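PDB 3ZIL: AAR187Cp from Eremothecium gossypii, which probably regulates sister-chromatid cohesion as the fungal Wpl1 (Wapl) partner of cohesin, here represented by its all-helical C-terminal Wap1 domain. Local coordinates for residues T117-P122 against I176-L181; L142-T145 against E149-L152; A197-S202 against T235-V240; A306-V311 against D347-E352; M319-Q324 against E354-D359. One frame throughout, in Å; residues are numbered along the deposited sequence.

Interaction 1. Residues T117-P122 against I176-L181; sequences TDEVFP and ISRGQL
Arg178 NE donates to Glu119 OE2 at 2.7 Å along a nearly straight N-H...O line of 167°, using the syn lone pair of that oxygen. A second, more bent bond runs from Arg178 NH2 to Glu119 OE1 at 3.2 Å, so the guanidinium grips the carboxylate side-on with one nitrogen to each oxygen. The grip is not flat: the two planes are turned 54° against each other, and OE1 is met well out of the carboxylate plane. A bend at chi2 of Glu119 (83°) turns its carboxylate toward the guanidinium. The pair closes a surface seam in the all-helical Wap1 domain, where the loop after helix 108-116 lies against the C-terminal end of helix 168-178; Gly179, with positive phi, turns the chain out of that helix. Thr117 O lies at the guanidinium edge, 2.8 Å from Arg178 NH2, but at a poor angle for bonding. Beside the ion pair, Glu119 CG packs on Gln180 CB at 3.7 Å. With alanine at Glu119, the Arg178 guanidinium would probably lose its carboxylate mate and be freer to swing. Glu119 also touches Leu175, one turn earlier on helix 168-178.

Interaction 2. Residues L142-T145 against E149-L152; sequences LKFT and EYAL
With CG set beside the backbone N and opposite the carbonyl carbon (chi1 -63°), the Phe144 ring is brought against the first turn of helix 147-158, while Tyr150, at an unusual chi1 of -135°, turns a face toward it. The result is a T-shaped pair: the edge of Phe144 points at the face of Tyr150, with centroids 5.2 Å apart and planes at 71°. Phe144 CD2 makes the closest approach of the two side chains, 3.7 Å from Tyr150 CD1 and toward the rim of that ring. Glu149 meets the Phe144 ring: its carbonyl O sits over the centre of one face, and its CB touches Phe144 CD1 at 3.7 Å. Leu142 CD2 reaches the edge of the Tyr150 ring at CE2, 4.2 Å away, and Lys143 CB passes 3.9 Å from Tyr150 OH. That hydroxyl is hydrogen-bonded to Asp92, whose carboxylate also forms a salt bridge with Lys143 NZ and so ties the two segments together through a third. The contact folds the short connection after helix 129-141 back on the helix it leads into; helix 81-93 packs against Leu142 and Tyr150 through Leu85, and Tyr153, a turn further on helix 147-158, meets the Phe144 ring.

Interaction 3. Residues A197-S202 against T235-V240; sequences AAPSGS and TNHTTV
Pro199 and His237 point at each other across the contact, the pyrrolidine ring presenting its CG and CD atoms to the ND1-CE1 side of the imidazole. Pro199 CD lies 3.5 Å from His237 CE1, and Pro199 CG lies 3.5 Å from His237 ND1, so two neighbouring carbons of one ring face two neighbouring atoms of the other. The approach is oblique, and the contact is one of van der Waals touch between a saturated ring and an aromatic one. At chi1 -54° the imidazole leans back beside its own backbone N. A backbone group supplies the second touch: Ala197 O lies in the imidazole plane at its edge, 3.8 Å from His237 CE1. Both partners belong to turns that lead into helices of the all-helical Wap1 domain. Pro199 stands just before Ser200, the N-cap of helix 201-215, and His237 stands at the entry to helix 238-243, its carbonyl O accepting a weak bond from Val240 N at 3.0 Å. A glycine at His237 would probably open a gap beside Pro199 and take away the bridge between the two helix starts. The imidazole also rests on Ile195, and Pro199 on Ile204 of helix 201-215, a residue that Thr239 touches as well. Next to His237, Asn236 hydrogen-bonds through ND2 to the backbone of a bound peptide.

Interaction 4. Residues A306-V311 against D347-E352; sequences AVFRSV and DFLKSE
Phe348 thrusts its ring from helix 343-360 toward helix 304-313 in the C-terminal part of the helical Wap1 domain, where the two segments cross almost perpendicularly, at 86°. Their axes come no nearer than 11.8 Å, a wide separation bridged chiefly by the two phenylalanines. The ring is the bump, and the hollow that takes its rim lies between Phe308 and Val311, one turn apart on the facing helix. On one flank Phe308 CE1 touches Phe348 CD2 at 3.9 Å, the two aromatic side chains running antiparallel past one another. Phe308 CE1 is at the edge of the Phe348 ring and in its plane. The same CE1 atom touches a second residue of helix 343-360, meeting Leu349 CB at 4.1 Å. Both phenylalanines turn CG away from the backbone N (chi1 163° for Phe308, 164° for Phe348), which extends each ring into the gap between the helices. Helix 321-336 packs against the same group: Tyr330 stacks on Phe308, Leu327 touches both Phe308 and Leu349, and Leu323 meets Val311. One face of the Phe348 ring is covered from its own helix by Glu352 CG. At the far end of that ring, Val311 CG1 abuts Phe348 CZ at 3.7 Å.

Interaction 5. Residues M319-Q324 against E354-D359; sequences MSFVLQ and EAFATD
Gln324 CB sits squarely over the face of the Phe356 ring, 3.4 Å from the ring centroid and only 7° off its normal, a close CH-pi contact. The rest of the glutamine follows the ring: its amide plane is nearly parallel to the aromatic plane, and Gln324 OE1 lies 3.6 Å from Phe356 CD1. The backbone joins in as well, with Gln324 O 3.5 Å from Phe356 CE2. At the ring's edge, Phe321 CE1 meets Phe356 CE1 at 3.6 Å; the two aromatic planes stand at 75° in an oblique pair. A trans chi1 (-175°) carries the Phe356 ring out toward the other helix. Farther out, Gln324 NE2 approaches Asp359 OD2 at 3.7 Å, too long for a hydrogen bond. Phe321 and Gln324 lie one turn apart at the start of helix 321-336, where Ser320 is the N-cap and its OG takes a weak bond from Leu323 N. Beyond this shell, Ile367 and Ile371 of helix 365-375 pack on Phe356, as does Leu328 of helix 321-336, while Ile279 of helix 272-289 touches Phe321; the contact thus joins helix 343-360 to the beginning of helix 321-336 among these neighbours.

The five contacts are spread along one elongated, all-helical Wap1 domain. Interactions 1 and 2 cluster, centres about 12 Å apart, interaction 2 falling between the segments of interaction 1 in sequence, and Leu181 packs on Leu152. Interaction 3 comes next, its centre about 27 Å from interaction 1's and about 28 Å from interaction 5's. The centres of interactions 4 and 5 are also about 12 Å apart; these share helix 343-360 and alternate in sequence, joining helices 304-313 and 321-336 to it. They lie across the chain's centre from interactions 1 and 2, with centres up to about 50 Å apart. Such local contacts between helices, loops and turns probably help keep this cohesin regulator's extended domain in shape.

Interaction 1. Residues T117-P122 against I176-L181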
# COMPACT_ATOMS: atom_id res chain seq x y z
N THR A 117 12.58 0.17 -4.83
CA THR A 117 12.95 -0.67 -3.68
C THR A 117 14.45 -0.64 -3.34
O THR A 117 14.91 -1.42 -2.53
CB THR A 117 12.45 -2.13 -3.88
OG1 THR A 117 12.89 -2.62 -5.13
CG2 THR A 117 10.92 -2.18 -3.87
N ASP A 118 15.20 0.30 -3.92
CA ASP A 118 16.59 0.45 -3.57
C ASP A 118 16.86 1.87 -3.00
O ASP A 118 16.98 2.84 -3.76
CB ASP A 118 17.41 0.19 -4.83
CG ASP A 118 18.90 0.30 -4.58
OD1 ASP A 118 19.39 0.49 -3.41
OD2 ASP A 118 19.58 0.32 -5.58
N GLU A 119 17.05 1.95 -1.68
CA GLU A 119 17.24 3.22 -0.97
C GLU A 119 18.64 3.86 -1.16
O GLU A 119 18.88 4.98 -0.75
CB GLU A 119 16.92 3.15 0.55
CG GLU A 119 15.64 2.42 1.04
CD GLU A 119 15.81 0.87 1.15
OE1 GLU A 119 16.27 0.25 0.21
OE2 GLU A 119 15.40 0.24 2.13
N VAL A 120 19.55 3.17 -1.79
CA VAL A 120 20.91 3.73 -1.84
C VAL A 120 20.98 4.64 -3.01
O VAL A 120 20.60 4.26 -4.13
CB VAL A 120 21.97 2.66 -2.09
CG1 VAL A 120 22.15 1.81 -0.84
CG2 VAL A 120 21.70 1.89 -3.41
N PHE A 121 21.33 5.88 -2.75
CA PHE A 121 21.43 6.86 -3.82
C PHE A 121 22.77 7.59 -3.69
O PHE A 121 23.10 8.02 -2.59
CB PHE A 121 20.24 7.82 -3.79
CG PHE A 121 20.08 8.55 -5.08
CD1 PHE A 121 19.52 7.91 -6.17
CD2 PHE A 121 20.57 9.85 -5.24
CE1 PHE A 121 19.41 8.59 -7.40
CE2 PHE A 121 20.51 10.49 -6.46
CZ PHE A 121 19.95 9.86 -7.54
N PRO A 122 23.55 7.73 -4.79
CA PRO A 122 24.85 8.44 -4.60
C PRO A 122 24.70 9.90 -4.16
O PRO A 122 23.78 10.61 -4.62
CB PRO A 122 25.47 8.43 -6.02
CG PRO A 122 24.27 8.29 -6.95
CD PRO A 122 23.35 7.35 -6.21
N ILE A 176 9.28 -1.62 3.15
CA ILE A 176 8.67 -1.07 4.38
C ILE A 176 9.40 -1.52 5.62
O ILE A 176 9.62 -0.70 6.51
CB ILE A 176 7.18 -1.39 4.43
CG1 ILE A 176 6.46 -0.70 3.20
CG2 ILE A 176 6.52 -1.04 5.78
CD1 ILE A 176 5.17 -1.42 2.82
N SER A 177 9.80 -2.80 5.70
CA SER A 177 10.36 -3.37 6.91
C SER A 177 11.76 -2.82 7.19
O SER A 177 12.24 -2.91 8.30
CB SER A 177 10.44 -4.92 6.85
OG SER A 177 11.55 -5.18 5.97
N ARG A 178 12.47 -2.37 6.15
CA ARG A 178 13.77 -1.76 6.35
C ARG A 178 13.62 -0.33 6.91
O ARG A 178 14.61 0.21 7.49
CB ARG A 178 14.62 -1.73 5.06
CG ARG A 178 15.14 -3.11 4.62
CD ARG A 178 16.13 -3.01 3.41
NE ARG A 178 15.53 -2.42 2.18
CZ ARG A 178 14.91 -3.09 1.21
NH1 ARG A 178 14.67 -4.41 1.34
NH2 ARG A 178 14.46 -2.41 0.07
N GLY A 179 12.42 0.26 6.71
CA GLY A 179 12.01 1.48 7.45
C GLY A 179 12.72 2.80 7.16
O GLY A 179 12.72 3.72 8.00
N GLN A 180 13.31 2.94 5.96
CA GLN A 180 14.08 4.12 5.65
C GLN A 180 13.20 5.36 5.38
O GLN A 180 13.60 6.48 5.71
CB GLN A 180 15.02 3.88 4.43
CG GLN A 180 16.23 3.00 4.73
CD GLN A 180 17.25 3.73 5.61
OE1 GLN A 180 17.18 4.96 5.75
NE2 GLN A 180 18.20 3.00 6.21
N LEU A 181 12.01 5.17 4.80
CA LEU A 181 11.17 6.34 4.45
C LEU A 181 10.32 6.75 5.63
O LEU A 181 10.06 5.96 6.59
CB LEU A 181 10.24 6.02 3.26
CG LEU A 181 10.91 5.47 1.99
CD1 LEU A 181 9.91 5.36 0.83
CD2 LEU A 181 12.09 6.32 1.57

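Interaction 2. Residues L142-T145 against E149-L152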
# COMPACT_ATOMS: atom_id res chain seq x y z
N LEU A 142 14.02 19.58 -7.47
CA LEU A 142 13.22 18.37 -7.81
C LEU A 142 12.25 18.09 -6.69
O LEU A 142 12.55 18.37 -5.53
CB LEU A 142 14.15 17.17 -7.90
CG LEU A 142 14.91 17.12 -9.25
CD1 LEU A 142 15.99 16.09 -9.09
CD2 LEU A 142 13.92 16.80 -10.42
N LYS A 143 11.11 17.56 -7.04
CA LYS A 143 10.17 17.09 -6.07
C LYS A 143 10.79 16.02 -5.13
O LYS A 143 10.40 15.94 -3.96
CB LYS A 143 9.00 16.49 -6.83
CG LYS A 143 7.79 16.12 -5.96
CD LYS A 143 6.67 15.67 -6.89
CE LYS A 143 6.33 16.75 -7.91
NZ LYS A 143 5.24 16.38 -8.84
N PHE A 144 11.71 15.17 -5.62
CA PHE A 144 12.35 14.10 -4.78
C PHE A 144 13.79 13.98 -5.21
O PHE A 144 14.07 14.08 -6.41
CB PHE A 144 11.72 12.71 -5.04
CG PHE A 144 10.24 12.60 -4.67
CD1 PHE A 144 9.81 12.57 -3.33
CD2 PHE A 144 9.25 12.55 -5.68
CE1 PHE A 144 8.41 12.42 -2.99
CE2 PHE A 144 7.86 12.44 -5.34
CZ PHE A 144 7.44 12.37 -4.03
N THR A 145 14.70 13.70 -4.27
CA THR A 145 16.12 13.73 -4.61
C THR A 145 16.78 12.34 -4.69
O THR A 145 17.98 12.22 -4.74
CB THR A 145 16.86 14.75 -3.75
OG1 THR A 145 16.72 14.41 -2.37
CG2 THR A 145 16.23 16.13 -4.01
N GLU A 149 12.21 7.15 -3.84
CA GLU A 149 10.98 7.94 -3.69
C GLU A 149 10.42 8.42 -5.04
O GLU A 149 9.23 8.45 -5.21
CB GLU A 149 11.22 9.21 -2.81
CG GLU A 149 11.73 8.85 -1.42
CD GLU A 149 11.88 10.07 -0.62
OE1 GLU A 149 10.88 10.59 -0.16
OE2 GLU A 149 12.97 10.58 -0.57
N TYR A 150 11.28 8.88 -5.99
CA TYR A 150 10.72 9.32 -7.24
C TYR A 150 10.03 8.13 -8.02
O TYR A 150 9.06 8.32 -8.66
CB TYR A 150 11.77 10.08 -8.10
CG TYR A 150 11.18 11.36 -8.72
CD1 TYR A 150 9.83 11.39 -9.13
CD2 TYR A 150 11.94 12.54 -8.85
CE1 TYR A 150 9.25 12.55 -9.66
CE2 TYR A 150 11.37 13.69 -9.39
CZ TYR A 150 10.02 13.69 -9.78
OH TYR A 150 9.43 14.80 -10.30
N ALA A 151 10.61 6.94 -7.98
CA ALA A 151 10.13 5.81 -8.74
C ALA A 151 8.86 5.31 -8.12
O ALA A 151 7.88 5.05 -8.87
CB ALA A 151 11.18 4.72 -8.72
N LEU A 152 8.78 5.25 -6.78
CA LEU A 152 7.44 4.97 -6.10
C LEU A 152 6.33 5.97 -6.58
O LEU A 152 5.21 5.58 -6.94
CB LEU A 152 7.58 5.13 -4.57
CG LEU A 152 8.35 3.98 -3.86
CD1 LEU A 152 8.72 4.43 -2.45
CD2 LEU A 152 7.52 2.65 -3.78

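Interaction 3. Residues A197-S202 against T235-V240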
# COMPACT_ATOMS: atom_id res chain seq x y z
N ALA A 197 -7.02 -10.78 -7.47
CA ALA A 197 -8.12 -11.41 -6.77
C ALA A 197 -8.11 -12.94 -6.96
O ALA A 197 -8.77 -13.65 -6.18
CB ALA A 197 -9.43 -10.82 -7.30
N ALA A 198 -7.41 -13.44 -7.98
CA ALA A 198 -7.39 -14.88 -8.33
C ALA A 198 -5.94 -15.28 -8.50
O ALA A 198 -5.48 -15.54 -9.61
CB ALA A 198 -8.19 -15.15 -9.61
N PRO A 199 -5.18 -15.30 -7.39
CA PRO A 199 -3.74 -15.47 -7.50
C PRO A 199 -3.42 -16.91 -7.96
O PRO A 199 -4.14 -17.81 -7.56
CB PRO A 199 -3.24 -15.23 -6.07
CG PRO A 199 -4.45 -15.54 -5.15
CD PRO A 199 -5.63 -15.10 -5.99
N SER A 200 -2.34 -17.10 -8.73
CA SER A 200 -1.77 -18.40 -8.96
C SER A 200 -1.05 -18.90 -7.70
O SER A 200 -0.90 -18.15 -6.72
CB SER A 200 -0.72 -18.30 -10.06
OG SER A 200 0.31 -17.37 -9.71
N GLY A 201 -0.58 -20.15 -7.74
CA GLY A 201 0.19 -20.70 -6.63
C GLY A 201 1.43 -19.89 -6.42
O GLY A 201 1.84 -19.62 -5.32
N SER A 202 2.03 -19.43 -7.50
CA SER A 202 3.17 -18.59 -7.36
C SER A 202 2.88 -17.18 -6.70
O SER A 202 3.63 -16.67 -5.81
CB SER A 202 3.79 -18.40 -8.74
OG SER A 202 4.76 -17.40 -8.65
N THR A 235 -4.58 -11.27 3.76
CA THR A 235 -5.28 -12.28 4.51
C THR A 235 -6.65 -12.69 3.94
O THR A 235 -7.27 -13.60 4.51
CB THR A 235 -5.33 -11.97 6.00
OG1 THR A 235 -5.89 -10.66 6.23
CG2 THR A 235 -3.96 -12.07 6.62
N ASN A 236 -7.10 -12.04 2.85
CA ASN A 236 -8.31 -12.41 2.15
C ASN A 236 -8.08 -13.80 1.53
O ASN A 236 -9.01 -14.54 1.33
CB ASN A 236 -8.67 -11.43 1.01
CG ASN A 236 -9.24 -10.10 1.51
OD1 ASN A 236 -9.75 -10.00 2.63
ND2 ASN A 236 -9.23 -9.09 0.63
N HIS A 237 -6.83 -14.13 1.22
CA HIS A 237 -6.50 -15.45 0.66
C HIS A 237 -6.15 -16.35 1.77
O HIS A 237 -5.10 -16.18 2.42
CB HIS A 237 -5.33 -15.28 -0.30
CG HIS A 237 -5.60 -14.25 -1.34
ND1 HIS A 237 -6.36 -14.51 -2.41
CD2 HIS A 237 -5.28 -12.87 -1.39
CE1 HIS A 237 -6.52 -13.38 -3.12
NE2 HIS A 237 -5.84 -12.38 -2.48
N THR A 238 -7.05 -17.30 2.05
CA THR A 238 -6.93 -18.11 3.25
C THR A 238 -5.71 -18.99 3.17
O THR A 238 -5.12 -19.30 4.21
CB THR A 238 -8.20 -18.96 3.54
OG1 THR A 238 -8.53 -19.68 2.37
CG2 THR A 238 -9.38 -18.06 3.84
N THR A 239 -5.27 -19.35 1.96
CA THR A 239 -4.03 -20.11 1.88
C THR A 239 -2.77 -19.34 2.40
O THR A 239 -1.85 -19.97 2.91
CB THR A 239 -3.79 -20.86 0.55
OG1 THR A 239 -3.25 -20.00 -0.41
CG2 THR A 239 -5.04 -21.37 -0.02
N VAL A 240 -2.77 -18.00 2.30
CA VAL A 240 -1.76 -17.13 2.98
C VAL A 240 -1.77 -17.33 4.48
O VAL A 240 -0.73 -17.35 5.12
CB VAL A 240 -1.97 -15.59 2.68
CG1 VAL A 240 -1.09 -14.76 3.55
CG2 VAL A 240 -1.68 -15.25 1.19

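Interaction 4. Residues A306-V311 against D347-E352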
# COMPACT_ATOMS: atom_id res chain seq x y z
N ALA A 306 -14.08 -8.64 28.75
CA ALA A 306 -14.33 -7.46 29.60
C ALA A 306 -15.24 -6.48 28.90
O ALA A 306 -16.29 -6.08 29.42
CB ALA A 306 -13.02 -6.76 29.98
N VAL A 307 -14.84 -6.10 27.72
CA VAL A 307 -15.57 -5.09 26.95
C VAL A 307 -17.00 -5.53 26.60
O VAL A 307 -17.94 -4.77 26.73
CB VAL A 307 -14.78 -4.73 25.66
CG1 VAL A 307 -15.16 -3.33 25.19
CG2 VAL A 307 -13.26 -4.89 25.91
N PHE A 308 -17.16 -6.77 26.15
CA PHE A 308 -18.48 -7.26 25.82
C PHE A 308 -19.37 -7.18 27.07
O PHE A 308 -20.53 -6.87 26.96
CB PHE A 308 -18.39 -8.70 25.35
CG PHE A 308 -19.68 -9.41 25.35
CD1 PHE A 308 -20.55 -9.27 24.28
CD2 PHE A 308 -20.05 -10.24 26.43
CE1 PHE A 308 -21.77 -9.95 24.26
CE2 PHE A 308 -21.25 -10.91 26.42
CZ PHE A 308 -22.12 -10.77 25.32
N ARG A 309 -18.83 -7.50 28.24
CA ARG A 309 -19.59 -7.40 29.52
C ARG A 309 -20.12 -5.98 29.77
O ARG A 309 -21.31 -5.78 30.03
CB ARG A 309 -18.74 -7.86 30.69
CG ARG A 309 -18.64 -9.37 30.83
CD ARG A 309 -17.85 -9.73 32.10
NE ARG A 309 -16.40 -9.83 31.89
CZ ARG A 309 -15.78 -10.91 31.38
NH1 ARG A 309 -16.49 -11.97 31.02
NH2 ARG A 309 -14.46 -10.91 31.22
N SER A 310 -19.22 -5.00 29.64
CA SER A 310 -19.56 -3.57 29.69
C SER A 310 -20.76 -3.24 28.85
O SER A 310 -21.71 -2.59 29.30
CB SER A 310 -18.41 -2.75 29.14
OG SER A 310 -17.80 -1.99 30.15
N VAL A 311 -20.69 -3.65 27.59
CA VAL A 311 -21.71 -3.35 26.60
C VAL A 311 -23.05 -4.04 26.93
O VAL A 311 -24.15 -3.49 26.73
CB VAL A 311 -21.20 -3.80 25.20
CG1 VAL A 311 -22.31 -3.82 24.18
CG2 VAL A 311 -20.01 -2.94 24.75
N ASP A 347 -28.09 -14.53 24.11
CA ASP A 347 -29.21 -13.98 23.36
C ASP A 347 -28.99 -12.53 22.91
O ASP A 347 -29.47 -12.15 21.84
CB ASP A 347 -30.53 -14.10 24.17
CG ASP A 347 -31.77 -13.81 23.31
OD1 ASP A 347 -32.11 -14.56 22.37
OD2 ASP A 347 -32.42 -12.82 23.56
N PHE A 348 -28.35 -11.70 23.76
CA PHE A 348 -28.00 -10.31 23.38
C PHE A 348 -27.04 -10.31 22.15
O PHE A 348 -27.22 -9.54 21.18
CB PHE A 348 -27.39 -9.57 24.58
CG PHE A 348 -26.66 -8.30 24.25
CD1 PHE A 348 -27.35 -7.11 24.00
CD2 PHE A 348 -25.27 -8.29 24.23
CE1 PHE A 348 -26.67 -5.93 23.72
CE2 PHE A 348 -24.58 -7.12 23.92
CZ PHE A 348 -25.27 -5.93 23.66
N LEU A 349 -26.07 -11.21 22.19
CA LEU A 349 -25.04 -11.31 21.15
C LEU A 349 -25.69 -11.78 19.84
O LEU A 349 -25.58 -11.11 18.81
CB LEU A 349 -23.90 -12.26 21.63
CG LEU A 349 -22.68 -12.54 20.71
CD1 LEU A 349 -22.06 -11.23 20.22
CD2 LEU A 349 -21.67 -13.35 21.50
N LYS A 350 -26.45 -12.90 19.92
CA LYS A 350 -27.13 -13.52 18.78
C LYS A 350 -27.98 -12.47 18.13
O LYS A 350 -27.97 -12.28 16.93
CB LYS A 350 -27.96 -14.71 19.25
CG LYS A 350 -28.96 -15.29 18.26
CD LYS A 350 -29.52 -16.64 18.75
CE LYS A 350 -30.82 -16.99 18.07
NZ LYS A 350 -31.59 -15.71 17.93
N SER A 351 -28.66 -11.72 18.99
CA SER A 351 -29.62 -10.71 18.55
C SER A 351 -28.99 -9.46 17.91
O SER A 351 -29.48 -8.92 16.96
CB SER A 351 -30.50 -10.38 19.76
OG SER A 351 -31.32 -9.33 19.44
N GLU A 352 -27.88 -9.01 18.44
CA GLU A 352 -27.17 -7.86 17.86
C GLU A 352 -26.48 -8.31 16.54
O GLU A 352 -26.48 -7.58 15.56
CB GLU A 352 -26.18 -7.29 18.85
CG GLU A 352 -26.80 -6.56 20.06
CD GLU A 352 -27.67 -5.34 19.71
OE1 GLU A 352 -27.45 -4.67 18.69
OE2 GLU A 352 -28.60 -5.03 20.48

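Interaction 5. Residues M319-Q324 against E354-D359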
# COMPACT_ATOMS: atom_id res chain seq x y z
N MET A 319 -26.28 1.07 18.01
CA MET A 319 -25.08 0.26 17.79
C MET A 319 -24.33 0.72 16.53
O MET A 319 -24.81 0.53 15.45
CB MET A 319 -25.50 -1.18 17.59
CG MET A 319 -26.37 -1.76 18.71
SD MET A 319 -25.35 -2.33 20.07
CE MET A 319 -24.28 -3.48 19.18
N SER A 320 -23.15 1.28 16.68
CA SER A 320 -22.32 1.70 15.54
C SER A 320 -21.67 0.48 14.89
O SER A 320 -21.51 -0.60 15.52
CB SER A 320 -21.20 2.57 16.06
OG SER A 320 -20.54 1.83 17.10
N PHE A 321 -21.27 0.66 13.65
CA PHE A 321 -20.56 -0.37 12.91
C PHE A 321 -19.36 -0.90 13.74
O PHE A 321 -19.18 -2.10 13.88
CB PHE A 321 -20.07 0.22 11.60
CG PHE A 321 -19.37 -0.78 10.72
CD1 PHE A 321 -20.10 -1.77 10.07
CD2 PHE A 321 -18.01 -0.71 10.53
CE1 PHE A 321 -19.48 -2.67 9.24
CE2 PHE A 321 -17.38 -1.60 9.66
CZ PHE A 321 -18.11 -2.57 9.03
N VAL A 322 -18.57 -0.02 14.33
CA VAL A 322 -17.42 -0.52 15.09
C VAL A 322 -17.78 -1.47 16.23
O VAL A 322 -17.12 -2.49 16.40
CB VAL A 322 -16.42 0.54 15.62
CG1 VAL A 322 -15.04 -0.04 15.55
CG2 VAL A 322 -16.43 1.80 14.82
N LEU A 323 -18.81 -1.13 17.02
CA LEU A 323 -19.25 -2.03 18.05
C LEU A 323 -19.78 -3.34 17.49
O LEU A 323 -19.53 -4.39 18.07
CB LEU A 323 -20.28 -1.37 18.98
CG LEU A 323 -20.72 -2.30 20.12
CD1 LEU A 323 -19.54 -2.95 20.84
CD2 LEU A 323 -21.59 -1.53 21.11
N GLN A 324 -20.52 -3.29 16.40
CA GLN A 324 -21.01 -4.52 15.76
C GLN A 324 -19.90 -5.44 15.31
O GLN A 324 -19.96 -6.66 15.49
CB GLN A 324 -21.88 -4.15 14.56
CG GLN A 324 -23.23 -3.65 15.09
CD GLN A 324 -24.01 -2.94 14.02
OE1 GLN A 324 -23.41 -2.25 13.17
NE2 GLN A 324 -25.33 -3.10 14.02
N GLU A 354 -27.65 -10.63 14.49
CA GLU A 354 -28.69 -10.76 13.45
C GLU A 354 -29.07 -9.40 12.85
O GLU A 354 -29.30 -9.29 11.65
CB GLU A 354 -30.01 -11.38 14.02
CG GLU A 354 -29.98 -12.87 14.20
CD GLU A 354 -31.11 -13.37 15.08
OE1 GLU A 354 -31.86 -12.56 15.70
OE2 GLU A 354 -31.22 -14.60 15.20
N ALA A 355 -29.19 -8.39 13.69
CA ALA A 355 -29.41 -7.06 13.19
C ALA A 355 -28.23 -6.55 12.29
O ALA A 355 -28.43 -5.86 11.31
CB ALA A 355 -29.58 -6.10 14.38
N PHE A 356 -27.00 -6.81 12.69
CA PHE A 356 -25.78 -6.44 11.88
C PHE A 356 -25.82 -7.15 10.53
O PHE A 356 -25.51 -6.54 9.49
CB PHE A 356 -24.56 -6.84 12.72
CG PHE A 356 -23.20 -6.44 12.15
CD1 PHE A 356 -23.03 -5.33 11.31
CD2 PHE A 356 -22.06 -7.14 12.57
CE1 PHE A 356 -21.76 -4.96 10.85
CE2 PHE A 356 -20.77 -6.79 12.09
CZ PHE A 356 -20.64 -5.70 11.25
N ALA A 357 -26.27 -8.41 10.53
CA ALA A 357 -26.46 -9.16 9.29
C ALA A 357 -27.45 -8.53 8.31
O ALA A 357 -27.21 -8.51 7.10
CB ALA A 357 -26.85 -10.61 9.55
N THR A 358 -28.53 -7.96 8.84
CA THR A 358 -29.49 -7.33 8.00
C THR A 358 -28.93 -6.06 7.42
O THR A 358 -29.22 -5.76 6.26
CB THR A 358 -30.75 -6.98 8.83
OG1 THR A 358 -31.25 -8.19 9.43
CG2 THR A 358 -31.80 -6.31 7.98
N ASP A 359 -28.13 -5.29 8.20
CA ASP A 359 -27.46 -4.09 7.64
C ASP A 359 -26.50 -4.47 6.55
O ASP A 359 -26.63 -3.97 5.40
CB ASP A 359 -26.72 -3.19 8.64
CG ASP A 359 -27.57 -2.68 9.74
OD1 ASP A 359 -28.78 -2.57 9.52
OD2 ASP A 359 -27.04 -2.40 10.86